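Local coordinates for protein guanylate kinase (Stenotrophomonas maltophilia, PDB 6WCT) that catalyses the ATP-dependent phosphorylation of GMP to GDP and probably serves the recycling of GMP and, indirectly, of cGMP, at residues Y25-P30 / D114-I119. Numbering follows the deposited sequence.
Sequences YIVAAP and DVLLEI. With 5GP (guanosine-5'-monophosphate), chain E.
Tyr-25 lies beside Leu-116 and Ile-26 beside Leu-117 in neighbouring parallel strands, whose backbones exchange three hydrogen bonds. Tyr-25 N donates to Val-115 O at 2.8 Å, Leu-117 N to Tyr-25 O, and Val-27 N to Leu-117 O at 3.0 Å. Leu-117 O also receives a CA-H...O contact from Ile-26. Past this ladder the strands spread: Val-27 O meets Glu-118 CA at 3.4 Å and lies farther from Ile-119 N.

Apolar contacts line both faces. With Tyr-25 and Val-27, on the face where helix 35-45 packs, Leu-116 sends CD1 to 4.0 Å from Val-27 CG2, its CG held anti to the backbone N (chi1 -175°) and also near Tyr-25 CB. On the other face Ile-26 CG2 lies 3.8 Å from Ile-119 CG1, and their CD1 methyls meet.

Strand 24-28 is the middle strand of the five-stranded parallel sheet of the P-loop kinase fold, with 114-117 beside it, and runs into the Walker A loop that begins at Ala-29.

Among polar side chains, Asp-114 OD2 sits in the plane of the Tyr-25 ring, at its edge; the tyrosine hydroxyl is hydrogen-bonded to Ser-202 OG and Asp-114 OD1 to Thr-23 N.

Where the strands part, GMP is bound. One water accepts from Ala-29 N (3.0 Å), donates weakly to Ile-119 O and bonds both ribose hydroxyls, while O2' makes a weak bond to Glu-118 O. Ile-119 CG2 rests 3.5 Å from C6 of the guanine.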
ATOM      1  N   TYR A  25       6.967 -10.292   3.887  1.00 42.97           N
ATOM      2  CA  TYR A  25       6.365  -9.226   4.681  1.00 41.61           C
ATOM      3  C   TYR A  25       7.052  -9.156   6.030  1.00 38.78           C
ATOM      4  O   TYR A  25       7.398 -10.192   6.605  1.00 41.11           O
ATOM      5  CB  TYR A  25       4.868  -9.475   4.885  1.00 34.03           C
ATOM      6  CG  TYR A  25       4.089  -9.493   3.597  1.00 42.38           C
ATOM      7  CD1 TYR A  25       3.614  -8.315   3.037  1.00 39.33           C
ATOM      8  CD2 TYR A  25       3.884 -10.677   2.905  1.00 40.42           C
ATOM      9  CE1 TYR A  25       2.903  -8.321   1.856  1.00 44.18           C
ATOM     10  CE2 TYR A  25       3.184 -10.690   1.711  1.00 46.15           C
ATOM     11  CZ  TYR A  25       2.694  -9.508   1.196  1.00 46.55           C
ATOM     12  OH  TYR A  25       2.006  -9.500   0.001  1.00 54.99           O
ATOM     13  N   ILE A  26       7.285  -7.935   6.520  1.00 34.36           N
ATOM     14  CA  ILE A  26       7.777  -7.730   7.876  1.00 31.50           C
ATOM     15  C   ILE A  26       6.792  -6.835   8.604  1.00 31.78           C
ATOM     16  O   ILE A  26       6.435  -5.767   8.096  1.00 30.85           O
ATOM     17  CB  ILE A  26       9.182  -7.101   7.913  1.00 32.17           C
ATOM     18  CG1 ILE A  26      10.191  -7.978   7.187  1.00 35.51           C
ATOM     19  CG2 ILE A  26       9.633  -6.907   9.363  1.00 28.55           C
ATOM     20  CD1 ILE A  26      11.607  -7.431   7.257  1.00 42.82           C
ATOM     21  N   VAL A  27       6.356  -7.266   9.784  1.00 31.05           N
ATOM     22  CA  VAL A  27       5.548  -6.434  10.672  1.00 36.01           C
ATOM     23  C   VAL A  27       6.326  -6.313  11.980  1.00 33.79           C
ATOM     24  O   VAL A  27       6.559  -7.317  12.668  1.00 32.67           O
ATOM     25  CB  VAL A  27       4.144  -7.009  10.929  1.00 34.11           C
ATOM     26  CG1 VAL A  27       3.388  -6.087  11.872  1.00 33.06           C
ATOM     27  CG2 VAL A  27       3.388  -7.223   9.641  1.00 33.03           C
ATOM     28  N   ALA A  28       6.729  -5.089  12.318  1.00 35.56           N
ATOM     29  CA  ALA A  28       7.492  -4.836  13.523  1.00 32.01           C
ATOM     30  C   ALA A  28       6.693  -3.959  14.471  1.00 35.41           C
ATOM     31  O   ALA A  28       5.878  -3.135  14.051  1.00 35.11           O
ATOM     32  CB  ALA A  28       8.794  -4.141  13.215  1.00 27.91           C
ATOM     33  N   ALA A  29       6.987  -4.103  15.742  1.00 29.44           N
ATOM     34  CA  ALA A  29       6.322  -3.367  16.806  1.00 37.11           C
ATOM     35  C   ALA A  29       7.017  -3.716  18.106  1.00 40.37           C
ATOM     36  O   ALA A  29       7.445  -4.865  18.276  1.00 46.52           O
ATOM     37  CB  ALA A  29       4.841  -3.741  16.893  1.00 27.28           C
ATOM     38  N   PRO A  30       7.117  -2.794  19.057  1.00 36.63           N
ATOM     39  CA  PRO A  30       7.547  -3.208  20.392  1.00 41.61           C
ATOM     40  C   PRO A  30       6.522  -4.181  20.944  1.00 43.81           C
ATOM     41  O   PRO A  30       5.329  -4.079  20.651  1.00 38.15           O
ATOM     42  CB  PRO A  30       7.570  -1.895  21.182  1.00 39.68           C
ATOM     43  CG  PRO A  30       6.541  -1.017  20.480  1.00 40.10           C
ATOM     44  CD  PRO A  30       6.678  -1.388  19.011  1.00 34.31           C
ATOM     45  N   ASP A 114       4.048 -16.882   0.275  1.00 50.41           N
ATOM     46  CA  ASP A 114       4.273 -15.634   0.993  1.00 46.80           C
ATOM     47  C   ASP A 114       4.542 -15.917   2.466  1.00 51.59           C
ATOM     48  O   ASP A 114       3.944 -16.819   3.064  1.00 45.24           O
ATOM     49  CB  ASP A 114       3.082 -14.677   0.859  1.00 62.12           C
ATOM     50  CG  ASP A 114       2.869 -14.183  -0.565  1.00 74.11           C
ATOM     51  OD1 ASP A 114       3.710 -14.475  -1.442  1.00 78.78           O
ATOM     52  OD2 ASP A 114       1.882 -13.454  -0.792  1.00 76.95           O
ATOM     53  N   VAL A 115       5.433 -15.118   3.054  1.00 40.85           N
ATOM     54  CA  VAL A 115       5.896 -15.309   4.420  1.00 38.14           C
ATOM     55  C   VAL A 115       5.906 -13.965   5.125  1.00 43.30           C
ATOM     56  O   VAL A 115       6.325 -12.951   4.553  1.00 35.71           O
ATOM     57  CB  VAL A 115       7.297 -15.958   4.477  1.00 39.34           C
ATOM     58  CG1 VAL A 115       7.741 -16.127   5.930  1.00 38.94           C
ATOM     59  CG2 VAL A 115       7.283 -17.294   3.790  1.00 44.63           C
ATOM     60  N   LEU A 116       5.418 -13.961   6.355  1.00 36.23           N
ATOM     61  CA  LEU A 116       5.410 -12.790   7.217  1.00 34.71           C
ATOM     62  C   LEU A 116       6.347 -13.035   8.397  1.00 40.66           C
ATOM     63  O   LEU A 116       6.257 -14.078   9.047  1.00 39.19           O
ATOM     64  CB  LEU A 116       3.989 -12.493   7.684  1.00 36.24           C
ATOM     65  CG  LEU A 116       3.727 -11.238   8.509  1.00 38.13           C
ATOM     66  CD1 LEU A 116       2.265 -10.924   8.481  1.00 43.80           C
ATOM     67  CD2 LEU A 116       4.175 -11.430   9.964  1.00 31.49           C
ATOM     68  N   LEU A 117       7.269 -12.101   8.638  1.00 40.44           N
ATOM     69  CA  LEU A 117       8.202 -12.150   9.762  1.00 38.68           C
ATOM     70  C   LEU A 117       7.844 -11.072  10.781  1.00 35.64           C
ATOM     71  O   LEU A 117       7.639  -9.916  10.404  1.00 38.98           O
ATOM     72  CB  LEU A 117       9.645 -11.937   9.290  1.00 38.42           C
ATOM     73  CG  LEU A 117      10.173 -12.804   8.144  1.00 37.92           C
ATOM     74  CD1 LEU A 117      11.617 -12.449   7.761  1.00 41.65           C
ATOM     75  CD2 LEU A 117      10.030 -14.321   8.461  1.00 33.54           C
ATOM     76  N   GLU A 118       7.848 -11.428  12.072  1.00 30.42           N
ATOM     77  CA  GLU A 118       7.635 -10.476  13.164  1.00 34.52           C
ATOM     78  C   GLU A 118       8.986 -10.299  13.838  1.00 35.96           C
ATOM     79  O   GLU A 118       9.360 -11.080  14.715  1.00 34.17           O
ATOM     80  CB  GLU A 118       6.583 -10.975  14.149  1.00 25.38           C
ATOM     81  CG  GLU A 118       5.245 -11.176  13.500  1.00 31.00           C
ATOM     82  CD  GLU A 118       4.150 -11.624  14.481  1.00 43.62           C
ATOM     83  OE1 GLU A 118       3.246 -12.345  14.045  1.00 47.41           O
ATOM     84  OE2 GLU A 118       4.208 -11.286  15.677  1.00 53.64           O
ATOM     85  N   ILE A 119       9.746  -9.287  13.402  1.00 33.14           N
ATOM     86  CA  ILE A 119      11.131  -9.147  13.841  1.00 33.54           C
ATOM     87  C   ILE A 119      11.463  -7.690  14.123  1.00 34.01           C
ATOM     88  O   ILE A 119      10.768  -6.777  13.683  1.00 34.13           O
ATOM     89  CB  ILE A 119      12.096  -9.723  12.792  1.00 37.39           C
ATOM     90  CG1 ILE A 119      11.989  -8.902  11.512  1.00 30.09           C
ATOM     91  CG2 ILE A 119      11.769 -11.242  12.545  1.00 29.88           C
ATOM     92  CD1 ILE A 119      12.876  -9.419  10.368  1.00 32.28           C
TER
HETATM   93  P   5GP E 301       9.877 -10.260  22.802  1.00 45.26           P
HETATM   94  O1P 5GP E 301       9.015 -11.435  22.412  1.00 47.58           O
HETATM   95  O2P 5GP E 301       9.236  -9.284  23.789  1.00 42.03           O
HETATM   96  O3P 5GP E 301      11.253 -10.628  23.297  1.00 37.46           O
HETATM   97  O5' 5GP E 301      10.187  -9.451  21.488  1.00 45.44           O
HETATM   98  C5' 5GP E 301      11.267  -8.542  21.441  1.00 35.42           C
HETATM   99  C4' 5GP E 301      11.495  -8.087  20.031  1.00 37.04           C
HETATM  100  O4' 5GP E 301      12.176  -9.140  19.301  1.00 34.54           O
HETATM  101  C3' 5GP E 301      10.205  -7.791  19.244  1.00 39.14           C
HETATM  102  O3' 5GP E 301      10.361  -6.603  18.478  1.00 41.08           O
HETATM  103  C2' 5GP E 301      10.116  -8.962  18.276  1.00 34.27           C
HETATM  104  O2' 5GP E 301       9.433  -8.686  17.073  1.00 35.85           O
HETATM  105  C1' 5GP E 301      11.585  -9.249  18.037  1.00 33.24           C
HETATM  106  N9  5GP E 301      11.842 -10.569  17.486  1.00 40.19           N
HETATM  107  C8  5GP E 301      11.027 -11.666  17.589  1.00 42.51           C
HETATM  108  N7  5GP E 301      11.404 -12.660  16.830  1.00 41.96           N
HETATM  109  C5  5GP E 301      12.547 -12.195  16.200  1.00 40.98           C
HETATM  110  C6  5GP E 301      13.367 -12.795  15.228  1.00 41.09           C
HETATM  111  O6  5GP E 301      13.216 -13.909  14.732  1.00 42.84           O
HETATM  112  N1  5GP E 301      14.393 -11.960  14.818  1.00 43.21           N
HETATM  113  C2  5GP E 301      14.605 -10.687  15.285  1.00 48.14           C
HETATM  114  N2  5GP E 301      15.630 -10.004  14.760  1.00 42.17           N
HETATM  115  N3  5GP E 301      13.836 -10.113  16.205  1.00 40.25           N
HETATM  116  C4  5GP E 301      12.834 -10.910  16.609  1.00 38.75           C
HETATM  117  O   HOH W   1       9.300  -5.962  15.969  1.00 44.59           O